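Local coordinates for protein putative aldolase (Bacteroides vulgatus ATCC 8482, PDB 3DXI) that is of unproven function but folds as a TIM barrel, part of which resembles the HMGL-like family, at residues N18-V26 with E52-T60; E129-W140 with I156-F166. All coordinates share one frame; numbering follows the deposited sequence.

Contact 1: N18-V26 with E52-T60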
loop_
_atom_site.group_PDB
_atom_site.type_symbol
_atom_site.label_atom_id
_atom_site.label_comp_id
_atom_site.label_asym_id
_atom_site.label_seq_id
_atom_site.Cartn_x
_atom_site.Cartn_y
_atom_site.Cartn_z
ATOM N N ASN A 18 -10.506 -12.372 20.165
ATOM C CA ASN A 18 -10.339 -13.660 20.832
ATOM C C ASN A 18 -10.916 -14.733 19.928
ATOM O O ASN A 18 -11.353 -15.781 20.408
ATOM C CB ASN A 18 -11.081 -13.704 22.168
ATOM C CG ASN A 18 -10.584 -12.672 23.145
ATOM O OD1 ASN A 18 -9.379 -12.471 23.291
ATOM N ND2 ASN A 18 -11.513 -12.020 23.839
ATOM N N TRP A 19 -10.925 -14.463 18.624
ATOM C CA TRP A 19 -11.459 -15.402 17.646
ATOM C C TRP A 19 -12.955 -15.647 17.827
ATOM O O TRP A 19 -13.484 -16.689 17.442
ATOM C CB TRP A 19 -10.682 -16.722 17.702
ATOM C CG TRP A 19 -9.347 -16.607 17.035
ATOM C CD1 TRP A 19 -9.083 -16.756 15.699
ATOM C CD2 TRP A 19 -8.114 -16.196 17.644
ATOM N NE1 TRP A 19 -7.769 -16.452 15.439
ATOM C CE2 TRP A 19 -7.151 -16.106 16.613
ATOM C CE3 TRP A 19 -7.734 -15.887 18.957
ATOM C CZ2 TRP A 19 -5.826 -15.722 16.859
ATOM C CZ3 TRP A 19 -6.418 -15.504 19.200
ATOM C CH2 TRP A 19 -5.480 -15.424 18.155
ATOM N N ASP A 20 -13.636 -14.680 18.431
ATOM C CA ASP A 20 -15.074 -14.790 18.601
ATOM C C ASP A 20 -15.714 -13.951 17.514
ATOM O O ASP A 20 -15.323 -12.810 17.285
ATOM C CB ASP A 20 -15.525 -14.285 19.974
ATOM C CG ASP A 20 -15.323 -15.318 21.071
ATOM O OD1 ASP A 20 -15.759 -16.479 20.879
ATOM O OD2 ASP A 20 -14.736 -14.962 22.121
ATOM N N PHE A 21 -16.676 -14.548 16.828
ATOM C CA PHE A 21 -17.405 -13.884 15.764
ATOM C C PHE A 21 -18.823 -14.405 15.871
ATOM O O PHE A 21 -19.043 -15.615 15.877
ATOM C CB PHE A 21 -16.825 -14.243 14.394
ATOM C CG PHE A 21 -15.481 -13.626 14.117
ATOM C CD1 PHE A 21 -15.356 -12.255 13.915
ATOM C CD2 PHE A 21 -14.339 -14.419 14.052
ATOM C CE1 PHE A 21 -14.108 -11.683 13.649
ATOM C CE2 PHE A 21 -13.093 -13.859 13.788
ATOM C CZ PHE A 21 -12.978 -12.485 13.586
ATOM N N ASN A 22 -19.777 -13.490 15.980
ATOM C CA ASN A 22 -21.183 -13.852 16.088
ATOM C C ASN A 22 -21.673 -14.409 14.748
ATOM O O ASN A 22 -21.138 -14.060 13.692
ATOM C CB ASN A 22 -21.977 -12.617 16.514
ATOM C CG ASN A 22 -21.568 -12.119 17.899
ATOM O OD1 ASN A 22 -21.571 -10.914 18.174
ATOM N ND2 ASN A 22 -21.224 -13.052 18.782
ATOM N N SER A 23 -22.680 -15.279 14.801
ATOM C CA SER A 23 -23.231 -15.931 13.613
ATOM C C SER A 23 -23.632 -14.992 12.481
ATOM O O SER A 23 -23.578 -15.368 11.309
ATOM C CB SER A 23 -24.439 -16.799 13.993
ATOM O OG SER A 23 -25.583 -15.997 14.236
ATOM N N LYS A 24 -24.048 -13.776 12.813
ATOM C CA LYS A 24 -24.439 -12.843 11.766
ATOM C C LYS A 24 -23.243 -12.471 10.890
ATOM O O LYS A 24 -23.354 -12.419 9.662
ATOM C CB LYS A 24 -25.081 -11.595 12.375
ATOM C CG LYS A 24 -26.592 -11.730 12.608
ATOM C CD LYS A 24 -26.960 -13.027 13.344
ATOM C CE LYS A 24 -28.432 -13.037 13.774
ATOM N NZ LYS A 24 -28.850 -14.324 14.419
ATOM N N ILE A 25 -22.092 -12.230 11.509
ATOM C CA ILE A 25 -20.912 -11.884 10.731
ATOM C C ILE A 25 -20.409 -13.136 10.011
ATOM O O ILE A 25 -20.062 -13.091 8.833
ATOM C CB ILE A 25 -19.779 -11.320 11.621
ATOM C CG1 ILE A 25 -20.197 -9.977 12.231
ATOM C CG2 ILE A 25 -18.524 -11.128 10.795
ATOM C CD1 ILE A 25 -21.240 -10.083 13.354
ATOM N N VAL A 26 -20.387 -14.256 10.726
ATOM C CA VAL A 26 -19.919 -15.510 10.160
ATOM C C VAL A 26 -20.732 -15.929 8.937
ATOM O O VAL A 26 -20.155 -16.316 7.923
ATOM C CB VAL A 26 -19.933 -16.636 11.221
ATOM C CG1 VAL A 26 -19.535 -17.963 10.589
ATOM C CG2 VAL A 26 -18.971 -16.287 12.344
ATOM N N GLU A 52 -4.870 -19.382 28.473
ATOM C CA GLU A 52 -5.597 -18.124 28.411
ATOM C C GLU A 52 -6.764 -18.267 27.441
ATOM O O GLU A 52 -6.686 -19.017 26.464
ATOM C CB GLU A 52 -4.663 -16.993 27.986
ATOM C CG GLU A 52 -3.662 -16.640 29.068
ATOM C CD GLU A 52 -2.856 -15.403 28.742
ATOM O OE1 GLU A 52 -3.293 -14.623 27.870
ATOM O OE2 GLU A 52 -1.793 -15.204 29.370
ATOM N N TYR A 53 -7.850 -17.558 27.721
ATOM C CA TYR A 53 -9.045 -17.624 26.891
ATOM C C TYR A 53 -8.830 -17.490 25.384
ATOM O O TYR A 53 -8.113 -16.607 24.904
ATOM C CB TYR A 53 -10.061 -16.562 27.328
ATOM C CG TYR A 53 -11.322 -16.543 26.486
ATOM C CD1 TYR A 53 -12.242 -17.587 26.551
ATOM C CD2 TYR A 53 -11.587 -15.487 25.611
ATOM C CE1 TYR A 53 -13.391 -17.586 25.765
ATOM C CE2 TYR A 53 -12.741 -15.473 24.819
ATOM C CZ TYR A 53 -13.634 -16.530 24.903
ATOM O OH TYR A 53 -14.758 -16.544 24.114
HETATM N N MSE A 54 -9.471 -18.395 24.654
HETATM C CA MSE A 54 -9.466 -18.400 23.203
HETATM C C MSE A 54 -10.921 -18.624 22.834
HETATM O O MSE A 54 -11.574 -19.481 23.417
HETATM C CB MSE A 54 -8.616 -19.540 22.641
HETATM C CG MSE A 54 -7.138 -19.233 22.592
HETATM SE SE MSE A 54 -6.271 -20.182 21.146
HETATM C CE MSE A 54 -6.916 -19.100 19.681
ATOM N N GLY A 55 -11.422 -17.856 21.872
ATOM C CA GLY A 55 -12.811 -17.984 21.461
ATOM C C GLY A 55 -13.141 -19.060 20.440
ATOM O O GLY A 55 -12.302 -19.885 20.070
ATOM N N LYS A 56 -14.387 -19.027 19.980
ATOM C CA LYS A 56 -14.913 -19.981 19.015
ATOM C C LYS A 56 -13.955 -20.447 17.923
ATOM O O LYS A 56 -13.646 -21.637 17.839
ATOM C CB LYS A 56 -16.186 -19.421 18.365
ATOM C CG LYS A 56 -16.741 -20.294 17.236
ATOM C CD LYS A 56 -18.204 -19.990 16.953
ATOM C CE LYS A 56 -19.075 -20.399 18.136
ATOM N NZ LYS A 56 -20.534 -20.176 17.883
ATOM N N PHE A 57 -13.474 -19.518 17.100
ATOM C CA PHE A 57 -12.594 -19.877 15.993
ATOM C C PHE A 57 -11.129 -20.138 16.317
ATOM O O PHE A 57 -10.279 -20.213 15.429
ATOM C CB PHE A 57 -12.772 -18.853 14.874
ATOM C CG PHE A 57 -14.144 -18.909 14.252
ATOM C CD1 PHE A 57 -14.455 -19.888 13.310
ATOM C CD2 PHE A 57 -15.153 -18.053 14.683
ATOM C CE1 PHE A 57 -15.748 -20.018 12.812
ATOM C CE2 PHE A 57 -16.455 -18.175 14.190
ATOM C CZ PHE A 57 -16.750 -19.160 13.255
ATOM N N GLY A 58 -10.854 -20.303 17.603
ATOM C CA GLY A 58 -9.517 -20.641 18.045
ATOM C C GLY A 58 -9.556 -22.151 18.222
ATOM O O GLY A 58 -8.525 -22.826 18.237
ATOM N N TYR A 59 -10.778 -22.672 18.336
ATOM C CA TYR A 59 -11.038 -24.103 18.512
ATOM C C TYR A 59 -11.850 -24.686 17.354
ATOM O O TYR A 59 -11.813 -25.894 17.116
ATOM C CB TYR A 59 -11.810 -24.348 19.816
ATOM C CG TYR A 59 -11.017 -24.076 21.072
ATOM C CD1 TYR A 59 -9.995 -24.935 21.474
ATOM C CD2 TYR A 59 -11.273 -22.945 21.852
ATOM C CE1 TYR A 59 -9.249 -24.678 22.610
ATOM C CE2 TYR A 59 -10.526 -22.678 22.997
ATOM C CZ TYR A 59 -9.518 -23.550 23.365
ATOM O OH TYR A 59 -8.781 -23.299 24.493
ATOM N N THR A 60 -12.585 -23.824 16.653
ATOM C CA THR A 60 -13.424 -24.219 15.520
ATOM C C THR A 60 -14.090 -25.585 15.746
ATOM O O THR A 60 -13.758 -26.580 15.100
ATOM C CB THR A 60 -12.604 -24.246 14.210
ATOM O OG1 THR A 60 -11.771 -23.081 14.147
ATOM C CG2 THR A 60 -13.539 -24.227 12.989
HETATM O O HOH W 1 -7.475 -14.799 22.731
HETATM O O HOH W 2 -20.098 -17.932 15.635
#
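Tyr53 holds its ring CG anti to the backbone N (chi1 179°), which sends the phenol to meet Asp20, whose CG lies beside its own backbone N (chi1 -81°). Tyr53 OH donates to the syn lone pair of Asp20 OD2 at 2.5 Å. The other oxygen, Asp20 OD1, takes Lys56 N at 3.0 Å from above the carboxylate plane, so two bonds from the 52-60 segment fix the rotation of the carboxylate. Next to it, Phe57 N gives a fairly straight bond (158°) to Trp19 O at 2.8 Å. On the apolar side, a bend at chi3 of the selenomethionine Met54 lays CE over one face of the Trp19 six-membered ring, 3.7 Å from its centroid, a CH-pi contact; Trp19 NE1 is bonded to Arg11 O. Phe57 CD2 sits at the edge of the Phe21 ring, 3.8 Å from Phe21 CD2, while Val26 CG2 reaches Phe57 CE2 at 3.6 Å. Helix 62-71 adds Val64 against Phe57. One water bridges Asn18 OD1 and Tyr53 O. The contact thus joins the loops that follow two neighbouring parallel strands, 4-7 and 40-45, of the TIM barrel.

Contact 2: E129-W140 with I156-F166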
loop_
_atom_site.group_PDB
_atom_site.type_symbol
_atom_site.label_atom_id
_atom_site.label_comp_id
_atom_site.label_asym_id
_atom_site.label_seq_id
_atom_site.Cartn_x
_atom_site.Cartn_y
_atom_site.Cartn_z
ATOM N N GLU A 129 -6.126 -32.570 2.785
ATOM C CA GLU A 129 -5.153 -31.929 1.906
ATOM C C GLU A 129 -4.236 -31.297 2.958
ATOM O O GLU A 129 -4.719 -30.888 4.017
ATOM C CB GLU A 129 -5.801 -30.817 1.078
ATOM C CG GLU A 129 -6.506 -31.267 -0.193
ATOM C CD GLU A 129 -7.287 -30.137 -0.837
ATOM O OE1 GLU A 129 -7.127 -28.976 -0.409
ATOM O OE2 GLU A 129 -8.056 -30.406 -1.775
ATOM N N VAL A 130 -2.935 -31.221 2.697
ATOM C CA VAL A 130 -2.027 -30.632 3.681
ATOM C C VAL A 130 -1.295 -29.413 3.151
ATOM O O VAL A 130 -0.727 -29.444 2.060
ATOM C CB VAL A 130 -0.969 -31.650 4.167
ATOM C CG1 VAL A 130 -0.036 -30.992 5.187
ATOM C CG2 VAL A 130 -1.654 -32.844 4.784
ATOM N N GLY A 131 -1.319 -28.338 3.932
ATOM C CA GLY A 131 -0.636 -27.120 3.543
ATOM C C GLY A 131 0.461 -26.727 4.520
ATOM O O GLY A 131 0.276 -26.791 5.738
ATOM N N PHE A 132 1.615 -26.338 3.987
ATOM C CA PHE A 132 2.736 -25.903 4.813
ATOM C C PHE A 132 2.816 -24.376 4.736
ATOM O O PHE A 132 3.046 -23.824 3.658
ATOM C CB PHE A 132 4.080 -26.455 4.297
ATOM C CG PHE A 132 4.310 -27.920 4.567
ATOM C CD1 PHE A 132 5.527 -28.350 5.097
ATOM C CD2 PHE A 132 3.357 -28.873 4.234
ATOM C CE1 PHE A 132 5.788 -29.707 5.288
ATOM C CE2 PHE A 132 3.608 -30.232 4.421
ATOM C CZ PHE A 132 4.824 -30.651 4.947
ATOM N N ASN A 133 2.611 -23.698 5.861
ATOM C CA ASN A 133 2.731 -22.244 5.895
ATOM C C ASN A 133 4.028 -21.976 6.646
ATOM O O ASN A 133 4.036 -21.834 7.871
ATOM C CB ASN A 133 1.534 -21.614 6.612
ATOM C CG ASN A 133 0.386 -21.285 5.657
ATOM O OD1 ASN A 133 0.008 -22.106 4.812
ATOM N ND2 ASN A 133 -0.171 -20.083 5.790
ATOM N N VAL A 134 5.129 -21.937 5.899
ATOM C CA VAL A 134 6.457 -21.731 6.475
ATOM C C VAL A 134 6.818 -20.263 6.669
ATOM O O VAL A 134 6.825 -19.477 5.727
ATOM C CB VAL A 134 7.534 -22.424 5.614
ATOM C CG1 VAL A 134 8.913 -22.280 6.271
ATOM C CG2 VAL A 134 7.168 -23.901 5.430
HETATM N N MSE A 135 7.132 -19.917 7.911
HETATM C CA MSE A 135 7.470 -18.551 8.290
HETATM C C MSE A 135 8.891 -18.126 7.953
HETATM O O MSE A 135 9.730 -18.943 7.585
HETATM C CB MSE A 135 7.252 -18.379 9.791
HETATM C CG MSE A 135 5.983 -19.039 10.287
HETATM SE SE MSE A 135 5.712 -18.907 12.200
HETATM C CE MSE A 135 7.457 -19.426 12.831
ATOM N N TYR A 136 9.131 -16.823 8.085
ATOM C CA TYR A 136 10.429 -16.204 7.847
ATOM C C TYR A 136 11.089 -16.523 6.513
ATOM O O TYR A 136 12.248 -16.932 6.477
ATOM C CB TYR A 136 11.393 -16.571 8.976
ATOM C CG TYR A 136 10.751 -16.575 10.342
ATOM C CD1 TYR A 136 10.045 -15.467 10.814
ATOM C CD2 TYR A 136 10.841 -17.694 11.162
ATOM C CE1 TYR A 136 9.441 -15.480 12.075
ATOM C CE2 TYR A 136 10.250 -17.718 12.412
ATOM C CZ TYR A 136 9.551 -16.612 12.866
ATOM O OH TYR A 136 8.965 -16.651 14.111
HETATM N N MSE A 137 10.370 -16.315 5.418
HETATM C CA MSE A 137 10.935 -16.581 4.104
HETATM C C MSE A 137 12.138 -15.663 3.862
HETATM O O MSE A 137 12.945 -15.911 2.974
HETATM C CB MSE A 137 9.875 -16.362 3.023
HETATM C CG MSE A 137 9.393 -14.925 2.887
HETATM SE SE MSE A 137 7.837 -14.782 1.724
HETATM C CE MSE A 137 8.739 -15.007 0.024
ATOM N N SER A 138 12.250 -14.600 4.652
ATOM C CA SER A 138 13.363 -13.658 4.508
ATOM C C SER A 138 14.665 -14.214 5.091
ATOM O O SER A 138 15.710 -13.567 5.010
ATOM C CB SER A 138 13.046 -12.346 5.216
ATOM O OG SER A 138 13.028 -12.538 6.621
ATOM N N LYS A 139 14.602 -15.402 5.684
ATOM C CA LYS A 139 15.787 -16.011 6.282
ATOM C C LYS A 139 16.190 -17.320 5.605
ATOM O O LYS A 139 17.256 -17.872 5.894
ATOM C CB LYS A 139 15.544 -16.267 7.773
ATOM C CG LYS A 139 15.145 -15.031 8.561
ATOM C CD LYS A 139 15.014 -15.333 10.046
ATOM C CE LYS A 139 14.656 -14.070 10.831
ATOM N NZ LYS A 139 14.632 -14.288 12.313
ATOM N N TRP A 140 15.339 -17.799 4.701
ATOM C CA TRP A 140 15.563 -19.055 3.990
ATOM C C TRP A 140 16.889 -19.195 3.251
ATOM O O TRP A 140 17.620 -20.159 3.466
ATOM C CB TRP A 140 14.423 -19.297 2.999
ATOM C CG TRP A 140 13.080 -19.553 3.637
ATOM C CD1 TRP A 140 12.765 -19.488 4.971
ATOM C CD2 TRP A 140 11.864 -19.871 2.955
ATOM N NE1 TRP A 140 11.424 -19.742 5.154
ATOM C CE2 TRP A 140 10.849 -19.983 3.933
ATOM C CE3 TRP A 140 11.533 -20.075 1.608
ATOM C CZ2 TRP A 140 9.520 -20.285 3.603
ATOM C CZ3 TRP A 140 10.213 -20.375 1.281
ATOM C CH2 TRP A 140 9.222 -20.477 2.279
ATOM N N ILE A 156 3.640 -35.376 0.138
ATOM C CA ILE A 156 2.725 -34.992 1.206
ATOM C C ILE A 156 2.035 -33.647 1.008
ATOM O O ILE A 156 0.810 -33.553 1.049
ATOM C CB ILE A 156 3.441 -34.936 2.573
ATOM C CG1 ILE A 156 4.012 -36.308 2.936
ATOM C CG2 ILE A 156 2.464 -34.487 3.651
ATOM C CD1 ILE A 156 5.375 -36.572 2.363
ATOM N N ALA A 157 2.825 -32.604 0.806
ATOM C CA ALA A 157 2.280 -31.265 0.638
ATOM C C ALA A 157 1.351 -31.085 -0.559
ATOM O O ALA A 157 1.596 -31.619 -1.638
ATOM C CB ALA A 157 3.423 -30.251 0.556
ATOM N N ASP A 158 0.272 -30.338 -0.336
ATOM C CA ASP A 158 -0.689 -30.003 -1.374
ATOM C C ASP A 158 -0.505 -28.513 -1.608
ATOM O O ASP A 158 -1.018 -27.941 -2.568
ATOM C CB ASP A 158 -2.106 -30.290 -0.896
ATOM C CG ASP A 158 -2.409 -31.765 -0.872
ATOM O OD1 ASP A 158 -2.595 -32.332 -1.967
ATOM O OD2 ASP A 158 -2.440 -32.357 0.228
ATOM N N LEU A 159 0.244 -27.898 -0.701
ATOM C CA LEU A 159 0.543 -26.483 -0.764
ATOM C C LEU A 159 1.747 -26.130 0.101
ATOM O O LEU A 159 1.828 -26.533 1.263
ATOM C CB LEU A 159 -0.659 -25.656 -0.297
ATOM C CG LEU A 159 -0.361 -24.164 -0.117
ATOM C CD1 LEU A 159 0.079 -23.586 -1.460
ATOM C CD2 LEU A 159 -1.580 -23.427 0.424
ATOM N N PHE A 160 2.680 -25.391 -0.487
ATOM C CA PHE A 160 3.859 -24.905 0.216
ATOM C C PHE A 160 3.710 -23.385 0.167
ATOM O O PHE A 160 3.998 -22.762 -0.855
ATOM C CB PHE A 160 5.151 -25.315 -0.493
ATOM C CG PHE A 160 6.395 -24.856 0.220
ATOM C CD1 PHE A 160 6.830 -25.505 1.370
ATOM C CD2 PHE A 160 7.101 -23.741 -0.230
ATOM C CE1 PHE A 160 7.945 -25.053 2.066
ATOM C CE2 PHE A 160 8.223 -23.278 0.461
ATOM C CZ PHE A 160 8.644 -23.936 1.611
ATOM N N CYS A 161 3.256 -22.794 1.270
ATOM C CA CYS A 161 3.024 -21.352 1.344
ATOM C C CYS A 161 4.186 -20.551 1.936
ATOM O O CYS A 161 4.594 -20.786 3.073
ATOM C CB CYS A 161 1.750 -21.097 2.157
ATOM S SG CYS A 161 1.210 -19.375 2.205
HETATM N N MSE A 162 4.726 -19.616 1.155
HETATM C CA MSE A 162 5.827 -18.772 1.620
HETATM C C MSE A 162 5.227 -17.591 2.382
HETATM O O MSE A 162 4.451 -16.820 1.825
HETATM C CB MSE A 162 6.649 -18.264 0.430
HETATM C CG MSE A 162 7.116 -19.360 -0.518
HETATM SE SE MSE A 162 8.169 -18.646 -1.966
HETATM C CE MSE A 162 6.800 -17.609 -2.859
ATOM N N VAL A 163 5.588 -17.450 3.655
ATOM C CA VAL A 163 5.044 -16.377 4.486
ATOM C C VAL A 163 5.973 -15.186 4.734
ATOM O O VAL A 163 7.051 -15.323 5.315
ATOM C CB VAL A 163 4.590 -16.937 5.850
ATOM C CG1 VAL A 163 3.953 -15.839 6.692
ATOM C CG2 VAL A 163 3.609 -18.079 5.629
ATOM N N ASP A 164 5.525 -14.017 4.281
ATOM C CA ASP A 164 6.245 -12.755 4.438
ATOM C C ASP A 164 5.993 -12.322 5.889
ATOM O O ASP A 164 5.306 -11.340 6.148
ATOM C CB ASP A 164 5.672 -11.743 3.434
ATOM C CG ASP A 164 6.219 -10.335 3.612
ATOM O OD1 ASP A 164 7.373 -10.175 4.065
ATOM O OD2 ASP A 164 5.485 -9.378 3.268
ATOM N N SER A 165 6.564 -13.083 6.821
ATOM C CA SER A 165 6.396 -12.867 8.262
ATOM C C SER A 165 6.577 -11.452 8.796
ATOM O O SER A 165 5.762 -10.978 9.588
ATOM C CB SER A 165 7.312 -13.820 9.036
ATOM O OG SER A 165 6.883 -15.167 8.903
ATOM N N PHE A 166 7.635 -10.778 8.364
ATOM C CA PHE A 166 7.909 -9.426 8.835
ATOM C C PHE A 166 7.236 -8.331 8.013
ATOM O O PHE A 166 7.140 -7.184 8.459
ATOM C CB PHE A 166 9.423 -9.188 8.858
ATOM C CG PHE A 166 10.179 -10.184 9.692
ATOM C CD1 PHE A 166 9.854 -10.378 11.034
ATOM C CD2 PHE A 166 11.215 -10.927 9.140
ATOM C CE1 PHE A 166 10.551 -11.298 11.812
ATOM C CE2 PHE A 166 11.916 -11.847 9.908
ATOM C CZ PHE A 166 11.586 -12.033 11.247
#
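Val130 is gripped at both backbone polar atoms by Asp158: Val130 N donates to Asp158 OD2 at 2.8 Å, on the anti side of the carboxylate, and Asp158 N returns a bond to Val130 O at 2.7 Å. From there the backbone bonds run between strands 129-134 and 159-163. Phe132 N reaches Leu159 O, Cys161 N reaches Phe132 O at 2.6 Å, Val134 N reaches Cys161 O, and Val163 N reaches Val134 O. Phe132 and Val134 each bond to the residues before and after their partners, Phe160 and Met162, and the axes diverge by only 19°, which establishes parallel pairing. Beyond the strand ends Ser165 OG accepts Tyr136 N at 2.9 Å in an almost straight bond, tying the two following loops together.

On the face carrying Asn133 and Cys161, Asn133 OD1 lies 3.3 Å from Cys161 CB, and Arg105 of strand 103-108 touches both side chains. The other face is apolar. Phe160, its CG anti to the backbone N (chi1 -179°), turns its ring so that CE1 meets Val134 CG2 at 3.6 Å and CE2 meets Trp140 CH2 at 3.5 Å. The two aromatic planes stand 50° apart, neither stacked nor edge-to-face. Trp140 also rests on Met162 CG, and its NE1 donates to Met135 O, which helps to hold the indole against Phe160 and Met162. Val181 of helix 171-184 touches Trp140, Phe160 and Met162. Farther out, Lys139 CE comes in the plane of the Phe166 ring, at its edge, 3.6 Å from Phe166 CE2. Adjacent parallel strands with a helix layer packed on their apolar face are the hallmark of the eight-stranded beta/alpha (TIM) barrel, here its fifth and sixth strands.

How the contacts relate
Contact 2 is core and contact 1 peripheral: their centres lie about 9 Å and 17 Å from the chain centre, and 15 of 23 touching residues are buried in contact 2 against 5 of 11 in contact 1. They share no element, and their nearest atoms stay about 13 Å apart. Contact 2 pairs two regular strands, buries 1049 Å² and combines regular backbone hydrogen bonds with apolar side-chain packing. Contact 1 buries 497 Å² between loops and the short or beginning helices next to them, relying more on one carboxylate, bridging waters and aromatic contacts. Contact 2 is part of the barrel wall; contact 1 ties together loops and helix starts of the same barrel.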